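Local coordinates for 3',5'-cyclic-nucleotide phosphodiesterase 1 (Saccharomyces cerevisiae, PDB 4OJV), which belongs to the class-II cyclic-nucleotide phosphodiesterases, two-zinc enzymes of the metallo-beta-lactamase-like clan, at residues A[61-66]-A[74-79]; A[325-330]-A[335-340]; A[103-106]-A[112-115]. All coordinates share one frame; numbering follows the deposited sequence.

Contact 2 is the buried one of the three and holds a zinc ligand; contact 1 is partly buried, and contact 3 lies on the surface. Contacts 1 and 2 are neighbours, their centres about 15 Å apart: the carbonyl O of P66 probably accepts a hydrogen bond from NH2 of R337 (2.8 Å), and F79 packs on R337 and L338 of the helix beginning at 336. Contact 3 stands alone, its nearest atoms about 18 Å from contact 1 and 22 Å from contact 2, though contacts 2 and 3 both touch the second subunit. Chemistry follows place: backbone pairing in the hairpin, apolar packing beside a metal site, and a lysine over an aromatic face between surface helices.

Contact 1: residues A[61-66]-A[74-79]; sequences DDELVP and EPIEFF
V65 and E74 face each other as an antiparallel hydrogen-bonded pair: V65 N reaches E74 O at 2.8 Å and E74 N reaches V65 O at 2.9 Å. Two residues further along each chain, a third bond, I76 N to E63 O (3.0 Å), continues the pairing. Between these bonds lies the non-hydrogen-bonded pair of L64 and P75, a place that suits proline because no N-H is called for there. A CA-H...O contact from L64 CA to E74 O (3.3 Å) accompanies the pairing.

Apolar contacts form on both faces. L64 lays CD2 against P75 CD at 3.8 Å. On the face shared by V65 and E74, V65 CG2 meets the F79 ring obliquely, 3.6 Å from CE1, while V65 CG1 touches I76 CB; apolar types suit V65 and F79, which are buried together.

The carboxylates find their hydrogen-bond partners outside the two segments. With its CG anti to the backbone N (chi1 -166°) and the chain extended, E63 brings OE1 to 3.5 Å from I76 CD1, while OE2 bonds H365 NE2. E74 OE2 bonds H71 ND1.

Main-chain bonds thus set the register of this hairpin, whereas its side chains distinguish a buried valine-phenylalanine face from the more exposed leucine-proline one.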
loop_
_atom_site.group_PDB
_atom_site.type_symbol
_atom_site.label_atom_id
_atom_site.label_comp_id
_atom_site.label_asym_id
_atom_site.label_seq_id
_atom_site.Cartn_x
_atom_site.Cartn_y
_atom_site.Cartn_z
ATOM N N ASP A 61 26.702 12.101 -10.006
ATOM C CA ASP A 61 25.458 12.916 -10.116
ATOM C C ASP A 61 25.062 13.541 -8.781
ATOM O O ASP A 61 25.373 13.005 -7.714
ATOM C CB ASP A 61 24.304 12.070 -10.667
ATOM C CG ASP A 61 24.491 11.706 -12.131
ATOM O OD1 ASP A 61 25.534 11.109 -12.477
ATOM O OD2 ASP A 61 23.584 12.007 -12.936
ATOM N N ASP A 62 24.370 14.675 -8.856
ATOM C CA ASP A 62 23.890 15.387 -7.673
ATOM C C ASP A 62 22.509 14.866 -7.266
ATOM O O ASP A 62 21.515 15.592 -7.276
ATOM C CB ASP A 62 23.862 16.897 -7.940
ATOM C CG ASP A 62 25.223 17.451 -8.341
ATOM O OD1 ASP A 62 26.255 16.803 -8.050
ATOM O OD2 ASP A 62 25.260 18.544 -8.947
ATOM N N GLU A 63 22.458 13.595 -6.892
ATOM C CA GLU A 63 21.188 12.932 -6.645
ATOM C C GLU A 63 20.416 13.499 -5.441
ATOM O O GLU A 63 20.984 13.688 -4.370
ATOM C CB GLU A 63 21.431 11.444 -6.456
ATOM C CG GLU A 63 20.163 10.632 -6.520
ATOM C CD GLU A 63 20.382 9.193 -6.125
ATOM O OE1 GLU A 63 21.517 8.680 -6.255
ATOM O OE2 GLU A 63 19.403 8.587 -5.689
ATOM N N LEU A 64 19.129 13.766 -5.644
ATOM C CA LEU A 64 18.229 14.190 -4.571
ATOM C C LEU A 64 17.204 13.104 -4.329
ATOM O O LEU A 64 16.731 12.470 -5.275
ATOM C CB LEU A 64 17.500 15.488 -4.938
ATOM C CG LEU A 64 18.330 16.736 -5.239
ATOM C CD1 LEU A 64 17.440 17.861 -5.745
ATOM C CD2 LEU A 64 19.102 17.178 -4.007
ATOM N N VAL A 65 16.862 12.897 -3.060
ATOM C CA VAL A 65 15.861 11.893 -2.693
ATOM C C VAL A 65 14.659 12.555 -2.013
ATOM O O VAL A 65 14.787 13.621 -1.416
ATOM C CB VAL A 65 16.443 10.774 -1.788
ATOM C CG1 VAL A 65 17.594 10.051 -2.477
ATOM C CG2 VAL A 65 16.896 11.320 -0.441
ATOM N N PRO A 66 13.477 11.923 -2.080
ATOM C CA PRO A 66 12.323 12.534 -1.402
ATOM C C PRO A 66 12.525 12.690 0.104
ATOM O O PRO A 66 13.180 11.839 0.729
ATOM C CB PRO A 66 11.188 11.543 -1.677
ATOM C CG PRO A 66 11.600 10.855 -2.938
ATOM C CD PRO A 66 13.091 10.722 -2.843
ATOM N N GLU A 74 16.115 16.075 -0.810
ATOM C CA GLU A 74 17.389 16.287 -0.123
ATOM C C GLU A 74 18.524 15.514 -0.765
ATOM O O GLU A 74 18.317 14.407 -1.256
ATOM C CB GLU A 74 17.296 15.856 1.342
ATOM C CG GLU A 74 16.420 16.730 2.216
ATOM C CD GLU A 74 17.031 18.074 2.549
ATOM O OE1 GLU A 74 18.172 18.355 2.124
ATOM O OE2 GLU A 74 16.344 18.843 3.239
ATOM N N PRO A 75 19.744 16.070 -0.722
ATOM C CA PRO A 75 20.923 15.346 -1.197
ATOM C C PRO A 75 21.052 13.950 -0.585
ATOM O O PRO A 75 20.975 13.784 0.635
ATOM C CB PRO A 75 22.077 16.253 -0.762
ATOM C CG PRO A 75 21.490 17.624 -0.837
ATOM C CD PRO A 75 20.071 17.464 -0.351
ATOM N N ILE A 76 21.272 12.959 -1.447
ATOM C CA ILE A 76 21.398 11.574 -1.008
ATOM C C ILE A 76 22.476 11.386 0.062
ATOM O O ILE A 76 22.291 10.654 1.036
ATOM C CB ILE A 76 21.640 10.615 -2.203
ATOM C CG1 ILE A 76 21.631 9.162 -1.717
ATOM C CG2 ILE A 76 22.935 10.945 -2.947
ATOM C CD1 ILE A 76 21.753 8.126 -2.810
ATOM N N GLU A 77 23.600 12.077 -0.100
ATOM C CA GLU A 77 24.745 11.854 0.772
ATOM C C GLU A 77 24.480 12.222 2.230
ATOM O O GLU A 77 25.154 11.722 3.130
ATOM C CB GLU A 77 26.011 12.548 0.232
ATOM C CG GLU A 77 25.961 14.073 0.182
ATOM C CD GLU A 77 25.420 14.635 -1.124
ATOM O OE1 GLU A 77 24.742 13.930 -1.902
ATOM O OE2 GLU A 77 25.689 15.827 -1.385
ATOM N N PHE A 78 23.469 13.060 2.469
ATOM C CA PHE A 78 23.104 13.435 3.832
ATOM C C PHE A 78 22.604 12.243 4.658
ATOM O O PHE A 78 22.644 12.280 5.889
ATOM C CB PHE A 78 22.027 14.527 3.847
ATOM C CG PHE A 78 22.475 15.880 3.313
ATOM C CD1 PHE A 78 23.807 16.156 2.975
ATOM C CD2 PHE A 78 21.538 16.895 3.166
ATOM C CE1 PHE A 78 24.174 17.413 2.494
ATOM C CE2 PHE A 78 21.902 18.151 2.692
ATOM C CZ PHE A 78 23.219 18.403 2.355
ATOM N N PHE A 79 22.129 11.194 3.985
ATOM C CA PHE A 79 21.455 10.077 4.656
ATOM C C PHE A 79 22.348 8.865 4.871
ATOM O O PHE A 79 21.920 7.892 5.495
ATOM C CB PHE A 79 20.225 9.637 3.850
ATOM C CG PHE A 79 19.171 10.692 3.731
ATOM C CD1 PHE A 79 19.213 11.623 2.698
ATOM C CD2 PHE A 79 18.138 10.767 4.656
ATOM C CE1 PHE A 79 18.243 12.609 2.599
ATOM C CE2 PHE A 79 17.160 11.745 4.558
ATOM C CZ PHE A 79 17.211 12.662 3.520
#

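Contact 2: residues A[325-330]-A[335-340]; sequences THVKST and DPRLTI. With ZN (zinc ion), chain E; SO4 (sulfate ion), chain B.
V327 packs against P336, R337 and I340 on one side of the first turns of helix 336-350, and its CG1 does most of the touching. V327 CG1 stands opposite the backbone N (chi1 176°), which carries it to 3.6 Å from R337 CG and to 3.7 Å from I340 CD1; valine and isoleucine meet tip to tip. A compact branched residue suits a buried spot where three side chains converge.

P336 supplies the second large surface. Its ring carbon CG rests 3.3 Å from the carbonyl O of K328 and 3.9 Å from T330 CG2, the threonine methyl and the ring sliding past each other. Proline is at home in the first turn of a helix, where its nitrogen needs no partner.

R337 gives its aliphatic part to V327 and its guanidinium to D335, the N-cap, whose OD1 accepts from R337 N at 3.0 Å on its anti side. A bend at chi3 (-61°) folds the arginine back, and NE and NH2 grip the carboxylate side-on, NE to OD1 and NH2 to OD2 (2.8 Å), each oxygen of D335 using its syn lone pair. OD1 therefore serves two donors; OD2 also bonds S67 OG, and NH2 also bonds P66 O.

Beyond V327, H326 NE2 binds a zinc ion at 2.1 Å, alongside D132, H133, D244, a water and a sulfate, probably from the crystallisation liquor. K328, pointing away from the helix, sends NZ to sulfate O2 at 2.8 Å and to G13 O.

M111 of the second subunit packs on S329. Within the sheet, T325 pairs through its backbone with V278 and C280, beside strand 273-279; the contact thus joins the metal-binding loop after strand 321-325 to helix 336-350.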
loop_
_atom_site.group_PDB
_atom_site.type_symbol
_atom_site.label_atom_id
_atom_site.label_comp_id
_atom_site.label_asym_id
_atom_site.label_seq_id
_atom_site.Cartn_x
_atom_site.Cartn_y
_atom_site.Cartn_z
ATOM N N THR A 325 16.370 1.142 9.100
ATOM C CA THR A 325 15.141 0.974 8.339
ATOM C C THR A 325 13.931 1.457 9.132
ATOM O O THR A 325 14.028 1.773 10.319
ATOM C CB THR A 325 14.941 -0.515 8.012
ATOM O OG1 THR A 325 14.761 -1.225 9.245
ATOM C CG2 THR A 325 16.155 -1.071 7.260
ATOM N N HIS A 326 12.780 1.504 8.464
ATOM C CA HIS A 326 11.483 1.628 9.138
ATOM C C HIS A 326 11.349 2.906 9.926
ATOM O O HIS A 326 10.683 2.951 10.950
ATOM C CB HIS A 326 11.253 0.399 10.035
ATOM C CG HIS A 326 9.809 0.118 10.362
ATOM N ND1 HIS A 326 9.171 0.691 11.407
ATOM C CD2 HIS A 326 8.903 -0.761 9.786
ATOM C CE1 HIS A 326 7.914 0.232 11.467
ATOM N NE2 HIS A 326 7.747 -0.664 10.488
ATOM N N VAL A 327 11.971 3.979 9.453
ATOM C CA VAL A 327 11.804 5.266 10.121
ATOM C C VAL A 327 10.392 5.783 9.840
ATOM O O VAL A 327 9.926 5.779 8.698
ATOM C CB VAL A 327 12.877 6.291 9.694
ATOM C CG1 VAL A 327 12.618 7.650 10.337
ATOM C CG2 VAL A 327 14.264 5.785 10.071
ATOM N N LYS A 328 9.715 6.217 10.897
ATOM C CA LYS A 328 8.354 6.720 10.769
ATOM C C LYS A 328 8.329 8.197 10.405
ATOM O O LYS A 328 9.233 8.961 10.772
ATOM C CB LYS A 328 7.607 6.496 12.082
ATOM C CG LYS A 328 7.293 5.027 12.328
ATOM C CD LYS A 328 6.529 4.796 13.625
ATOM C CE LYS A 328 6.153 3.332 13.839
ATOM N NZ LYS A 328 5.195 2.769 12.840
ATOM N N SER A 329 7.286 8.616 9.693
ATOM C CA SER A 329 7.027 10.055 9.556
ATOM C C SER A 329 6.610 10.621 10.904
ATOM O O SER A 329 6.128 9.905 11.794
ATOM C CB SER A 329 5.908 10.352 8.559
ATOM O OG SER A 329 6.213 9.888 7.273
ATOM N N THR A 330 6.786 11.919 11.049
ATOM C CA THR A 330 6.369 12.624 12.237
ATOM C C THR A 330 6.124 14.056 11.782
ATOM O O THR A 330 6.747 14.505 10.820
ATOM C CB THR A 330 7.436 12.526 13.356
ATOM O OG1 THR A 330 6.985 13.235 14.511
ATOM C CG2 THR A 330 8.779 13.083 12.911
ATOM N N ASP A 335 13.476 16.233 8.908
ATOM C CA ASP A 335 13.343 14.838 8.501
ATOM C C ASP A 335 13.874 13.935 9.618
ATOM O O ASP A 335 15.044 14.036 10.000
ATOM C CB ASP A 335 14.135 14.653 7.203
ATOM C CG ASP A 335 13.878 13.320 6.501
ATOM O OD1 ASP A 335 13.770 12.266 7.165
ATOM O OD2 ASP A 335 13.824 13.354 5.251
ATOM N N PRO A 336 13.016 13.047 10.163
ATOM C CA PRO A 336 13.471 12.240 11.294
ATOM C C PRO A 336 14.589 11.277 10.925
ATOM O O PRO A 336 15.325 10.855 11.801
ATOM C CB PRO A 336 12.213 11.471 11.713
ATOM C CG PRO A 336 11.361 11.449 10.495
ATOM C CD PRO A 336 11.607 12.774 9.829
ATOM N N ARG A 337 14.735 10.942 9.645
ATOM C CA ARG A 337 15.856 10.099 9.245
ATOM C C ARG A 337 17.184 10.811 9.514
ATOM O O ARG A 337 18.158 10.177 9.920
ATOM C CB ARG A 337 15.750 9.728 7.774
ATOM C CG ARG A 337 14.538 8.851 7.484
ATOM C CD ARG A 337 14.305 8.647 6.001
ATOM N NE ARG A 337 14.064 9.910 5.306
ATOM C CZ ARG A 337 13.986 10.027 3.988
ATOM N NH1 ARG A 337 14.109 8.947 3.219
ATOM N NH2 ARG A 337 13.790 11.221 3.440
ATOM N N LEU A 338 17.212 12.125 9.291
ATOM C CA LEU A 338 18.417 12.913 9.550
ATOM C C LEU A 338 18.651 13.050 11.050
ATOM O O LEU A 338 19.777 12.890 11.522
ATOM C CB LEU A 338 18.330 14.277 8.859
ATOM C CG LEU A 338 18.238 14.241 7.327
ATOM C CD1 LEU A 338 18.036 15.633 6.742
ATOM C CD2 LEU A 338 19.457 13.561 6.718
ATOM N N THR A 339 17.587 13.338 11.803
ATOM C CA THR A 339 17.683 13.422 13.258
ATOM C C THR A 339 18.221 12.119 13.848
ATOM O O THR A 339 19.166 12.113 14.644
ATOM C CB THR A 339 16.313 13.756 13.862
ATOM O OG1 THR A 339 15.855 14.995 13.313
ATOM C CG2 THR A 339 16.364 13.822 15.388
ATOM N N ILE A 340 17.616 11.007 13.441
ATOM C CA ILE A 340 18.005 9.683 13.925
ATOM C C ILE A 340 19.450 9.344 13.557
ATOM O O ILE A 340 20.202 8.831 14.390
ATOM C CB ILE A 340 17.010 8.615 13.407
ATOM C CG1 ILE A 340 15.706 8.709 14.205
ATOM C CG2 ILE A 340 17.597 7.211 13.445
ATOM C CD1 ILE A 340 14.504 8.097 13.510
HETATM ZN ZN ZN E . 6.288 -2.175 10.641
HETATM S S SO4 B . 4.344 -0.787 13.130
HETATM O O1 SO4 B . 3.059 -0.900 12.387
HETATM O O2 SO4 B . 4.288 0.414 14.016
HETATM O O3 SO4 B . 4.598 -2.027 13.933
HETATM O O4 SO4 B . 5.405 -0.587 12.111
HETATM O O HOH W 1 4.688 -3.092 11.455
#

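Contact 3: residues A[103-106]-A[112-115]; sequences EHFE and KKTY
K113 extends its aliphatic chain across to the F105 ring and sets CE over one face, offset toward the rim. The closest side-chain atoms are K113 CE and F105 CE1, 3.5 Å apart, in a CH-pi contact in which CE lies 3.9 Å from the ring centroid and 27° off its normal. K113 CE also comes within 3.4 Å of F105 O, so it touches both the ring and the carbonyl of the same residue. A turn about the CD-CE bond (chi4 89°) leaves NZ over the same face, 5.0 Å from the centroid of the F105 ring, in a cation-pi contact, while also donating to the carbonyl of A108 in the connection between the helices. Lysine and phenylalanine suit this place: the methylenes of K113 pack on the flat ring of F105 while the ammonium is satisfied by A108 O.

Nothing else across the interface is comparably close. The F105 and K113 CA atoms are the nearest across the two segments, yet stand 7.7 Å apart, so the contact depends on long side chains. The solvent side carries the exposed E103 and E106, charged residues suited to water.

Helices 102-107 and 110-119 thus meet through essentially one residue pair. F105 also rests on L98, K113 on L51 of helix 44-53, and on helix 110-119 K112 and Y115 pack against P331 and P15 of the second subunit.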
loop_
_atom_site.group_PDB
_atom_site.type_symbol
_atom_site.label_atom_id
_atom_site.label_comp_id
_atom_site.label_asym_id
_atom_site.label_seq_id
_atom_site.Cartn_x
_atom_site.Cartn_y
_atom_site.Cartn_z
ATOM N N GLU A 103 16.184 -7.780 -28.595
ATOM C CA GLU A 103 14.973 -7.237 -29.216
ATOM C C GLU A 103 13.809 -7.182 -28.229
ATOM O O GLU A 103 13.111 -6.170 -28.134
ATOM C CB GLU A 103 14.567 -8.076 -30.433
ATOM C CG GLU A 103 15.644 -8.231 -31.497
ATOM C CD GLU A 103 15.249 -9.203 -32.597
ATOM O OE1 GLU A 103 14.143 -9.056 -33.164
ATOM O OE2 GLU A 103 16.049 -10.112 -32.900
ATOM N N HIS A 104 13.619 -8.276 -27.493
ATOM C CA HIS A 104 12.515 -8.412 -26.547
ATOM C C HIS A 104 12.532 -7.350 -25.481
ATOM O O HIS A 104 11.492 -6.762 -25.176
ATOM C CB HIS A 104 12.527 -9.801 -25.920
ATOM C CG HIS A 104 11.322 -10.094 -25.062
ATOM N ND1 HIS A 104 11.264 -9.759 -23.761
ATOM C CD2 HIS A 104 10.112 -10.714 -25.365
ATOM C CE1 HIS A 104 10.078 -10.143 -23.255
ATOM N NE2 HIS A 104 9.374 -10.729 -24.238
ATOM N N PHE A 105 13.711 -7.092 -24.917
ATOM C CA PHE A 105 13.889 -6.062 -23.888
ATOM C C PHE A 105 13.459 -4.685 -24.387
ATOM O O PHE A 105 12.783 -3.940 -23.675
ATOM C CB PHE A 105 15.349 -6.026 -23.414
ATOM C CG PHE A 105 15.646 -4.942 -22.411
ATOM C CD1 PHE A 105 15.222 -5.059 -21.091
ATOM C CD2 PHE A 105 16.364 -3.809 -22.782
ATOM C CE1 PHE A 105 15.501 -4.068 -20.162
ATOM C CE2 PHE A 105 16.646 -2.812 -21.858
ATOM C CZ PHE A 105 16.213 -2.941 -20.546
ATOM N N GLU A 106 13.856 -4.364 -25.617
ATOM C CA GLU A 106 13.563 -3.070 -26.222
ATOM C C GLU A 106 12.088 -2.917 -26.558
ATOM O O GLU A 106 11.530 -1.825 -26.442
ATOM C CB GLU A 106 14.404 -2.875 -27.480
ATOM C CG GLU A 106 15.894 -2.862 -27.209
ATOM C CD GLU A 106 16.702 -2.410 -28.401
ATOM O OE1 GLU A 106 17.905 -2.161 -28.222
ATOM O OE2 GLU A 106 16.148 -2.299 -29.513
ATOM N N LYS A 112 5.345 -4.362 -18.809
ATOM C CA LYS A 112 5.776 -5.714 -19.125
ATOM C C LYS A 112 7.084 -6.073 -18.423
ATOM O O LYS A 112 7.217 -7.175 -17.876
ATOM C CB LYS A 112 5.934 -5.894 -20.638
ATOM C CG LYS A 112 6.332 -7.297 -21.080
ATOM C CD LYS A 112 5.283 -8.325 -20.688
ATOM C CE LYS A 112 5.537 -9.670 -21.342
ATOM N NZ LYS A 112 4.545 -10.683 -20.888
ATOM N N LYS A 113 8.039 -5.141 -18.430
ATOM C CA LYS A 113 9.311 -5.360 -17.728
ATOM C C LYS A 113 9.077 -5.604 -16.237
ATOM O O LYS A 113 9.758 -6.420 -15.617
ATOM C CB LYS A 113 10.242 -4.166 -17.901
ATOM C CG LYS A 113 10.790 -3.953 -19.305
ATOM C CD LYS A 113 11.823 -2.832 -19.275
ATOM C CE LYS A 113 12.396 -2.513 -20.646
ATOM N NZ LYS A 113 11.592 -1.490 -21.368
ATOM N N THR A 114 8.109 -4.881 -15.673
ATOM C CA THR A 114 7.757 -5.011 -14.262
ATOM C C THR A 114 7.231 -6.415 -13.962
ATOM O O THR A 114 7.681 -7.056 -13.008
ATOM C CB THR A 114 6.722 -3.946 -13.852
ATOM O OG1 THR A 114 7.254 -2.643 -14.100
ATOM C CG2 THR A 114 6.378 -4.057 -12.373
ATOM N N TYR A 115 6.267 -6.881 -14.755
ATOM C CA TYR A 115 5.810 -8.266 -14.629
ATOM C C TYR A 115 6.962 -9.272 -14.739
ATOM O O TYR A 115 7.047 -10.204 -13.948
ATOM C CB TYR A 115 4.738 -8.601 -15.670
ATOM C CG TYR A 115 3.322 -8.203 -15.294
ATOM C CD1 TYR A 115 2.515 -9.061 -14.551
ATOM C CD2 TYR A 115 2.784 -6.982 -15.697
ATOM C CE1 TYR A 115 1.208 -8.708 -14.212
ATOM C CE2 TYR A 115 1.481 -6.625 -15.374
ATOM C CZ TYR A 115 0.700 -7.493 -14.632
ATOM O OH TYR A 115 -0.591 -7.121 -14.315
#